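Local coordinates for protein cadherin-related family member 2 (Homo sapiens, PDB 5CZR) that forms calcium-dependent heterophilic adhesion complexes with CDHR5 between neighbouring microvilli, and so controls how microvilli pack at the apical surface of epithelial cells, at residues 175-178 / 179-183. Residues are numbered along the deposited sequence; the frame is centred on the assembly and turned at random.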
loop_
_atom_site.group_PDB
_atom_site.type_symbol
_atom_site.label_atom_id
_atom_site.label_comp_id
_atom_site.label_asym_id
_atom_site.label_seq_id
_atom_site.Cartn_x
_atom_site.Cartn_y
_atom_site.Cartn_z
ATOM N N ASN A 175 43.356 -7.064 6.200
ATOM C CA ASN A 175 44.201 -7.920 7.057
ATOM C C ASN A 175 43.730 -7.898 8.514
ATOM O O ASN A 175 43.658 -8.942 9.125
ATOM C CB ASN A 175 45.697 -7.495 6.958
ATOM C CG ASN A 175 46.246 -7.583 5.526
ATOM O OD1 ASN A 175 46.693 -6.569 4.913
ATOM N ND2 ASN A 175 46.212 -8.788 4.987
ATOM N N ASN A 176 43.369 -6.723 9.047
ATOM C CA ASN A 176 43.135 -6.524 10.499
ATOM C C ASN A 176 41.686 -6.341 10.965
ATOM O O ASN A 176 41.434 -6.332 12.180
ATOM C CB ASN A 176 43.912 -5.306 10.984
ATOM C CG ASN A 176 45.392 -5.421 10.714
ATOM O OD1 ASN A 176 45.992 -6.488 10.840
ATOM N ND2 ASN A 176 45.984 -4.319 10.309
ATOM N N LYS A 177 40.744 -6.208 10.032
ATOM C CA LYS A 177 39.315 -6.212 10.381
ATOM C C LYS A 177 38.560 -7.299 9.647
ATOM O O LYS A 177 38.111 -8.251 10.261
ATOM C CB LYS A 177 38.684 -4.855 10.094
ATOM C CG LYS A 177 39.195 -3.779 11.019
ATOM C CD LYS A 177 38.384 -2.506 10.887
ATOM C CE LYS A 177 39.173 -1.332 11.439
ATOM N NZ LYS A 177 38.285 -0.146 11.569
ATOM N N SER A 178 38.402 -7.162 8.334
ATOM C CA SER A 178 37.720 -8.189 7.550
ATOM C C SER A 178 37.971 -8.001 6.066
ATOM O O SER A 178 38.042 -6.868 5.562
ATOM C CB SER A 178 36.213 -8.162 7.813
ATOM O OG SER A 178 35.588 -9.261 7.213
ATOM N N ALA A 179 38.083 -9.128 5.371
ATOM C CA ALA A 179 38.166 -9.157 3.900
ATOM C C ALA A 179 36.796 -8.991 3.253
ATOM O O ALA A 179 36.726 -8.818 2.046
ATOM C CB ALA A 179 38.783 -10.476 3.433
ATOM N N PHE A 180 35.721 -9.038 4.038
ATOM C CA PHE A 180 34.388 -8.877 3.486
ATOM C C PHE A 180 33.353 -8.458 4.517
ATOM O O PHE A 180 33.559 -8.587 5.713
ATOM C CB PHE A 180 33.913 -10.182 2.860
ATOM C CG PHE A 180 33.786 -11.278 3.858
ATOM C CD1 PHE A 180 32.637 -11.405 4.639
ATOM C CD2 PHE A 180 34.855 -12.128 4.104
ATOM C CE1 PHE A 180 32.540 -12.383 5.619
ATOM C CE2 PHE A 180 34.757 -13.127 5.073
ATOM C CZ PHE A 180 33.594 -13.255 5.823
ATOM N N TYR A 181 32.226 -7.976 4.019
ATOM C CA TYR A 181 31.059 -7.763 4.845
ATOM C C TYR A 181 29.825 -8.201 4.093
ATOM O O TYR A 181 29.721 -7.989 2.894
ATOM C CB TYR A 181 30.944 -6.289 5.232
ATOM C CG TYR A 181 32.136 -5.833 6.048
ATOM C CD1 TYR A 181 32.183 -6.045 7.428
ATOM C CD2 TYR A 181 33.236 -5.221 5.431
ATOM C CE1 TYR A 181 33.282 -5.631 8.188
ATOM C CE2 TYR A 181 34.332 -4.825 6.166
ATOM C CZ TYR A 181 34.351 -5.033 7.552
ATOM O OH TYR A 181 35.429 -4.639 8.292
ATOM N N GLN A 182 28.880 -8.786 4.824
ATOM C CA GLN A 182 27.525 -8.947 4.314
ATOM C C GLN A 182 26.563 -8.091 5.108
ATOM O O GLN A 182 26.508 -8.202 6.331
ATOM C CB GLN A 182 27.102 -10.385 4.411
ATOM C CG GLN A 182 25.957 -10.695 3.477
ATOM C CD GLN A 182 25.139 -11.883 3.926
ATOM O OE1 GLN A 182 24.701 -12.018 5.103
ATOM N NE2 GLN A 182 24.858 -12.732 2.958
ATOM N N LEU A 183 25.855 -7.213 4.413
ATOM C CA LEU A 183 24.911 -6.296 5.031
ATOM C C LEU A 183 23.523 -6.780 4.704
ATOM O O LEU A 183 23.195 -6.937 3.524
ATOM C CB LEU A 183 25.036 -4.854 4.496
ATOM C CG LEU A 183 26.076 -3.869 5.032
ATOM C CD1 LEU A 183 27.404 -4.558 5.064
ATOM C CD2 LEU A 183 26.185 -2.607 4.212
HETATM O O HOH W 1 37.597 -4.204 6.374
#
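S178 reaches past its neighbour A179 to the main chain of F180, just where the loop that follows strand 165-168 turns into strand 180-189 of the second cadherin domain. Its CB lies over one face of the Y181 ring, toward the hydroxyl end, 3.7 Å from CZ and 3.6 Å from OH. One atom further, OG donates a hydrogen bond to F180 O at 2.6 Å. The approach is bent at the acceptor, with a C=O...OG angle of 136°, and lies in the carbonyl plane on a lone pair. With chi1 -172°, OG is turned away from the serine's own N and lies beside its carbonyl carbon, on the side where the chain continues to F180. There the hydroxyl faces two rings, those of F180 and Y181. Serine suits the place because it is small enough to fit against the tyrosine face yet carries a donor close to the backbone.

Y181 returns from the strand toward the loop, offering a flat face to CB and an OH that reaches a water shared with S178 O. The OH also rests 3.7 Å from K177 CB, and the ring meets F158 edge-to-face. The long K177 chain extends away, its NZ making a salt bridge with D153 and a hydrogen bond to S171 O. Backbone hydrogen bonds of A179 with V212 and of Y181 with I210 tie the emerging strand to strand 206-213. F180 O takes the S178 hydroxyl proton and the water donates to S178 O, giving both oxygens of this buried residue partners within the turn as the chain enters the sheet.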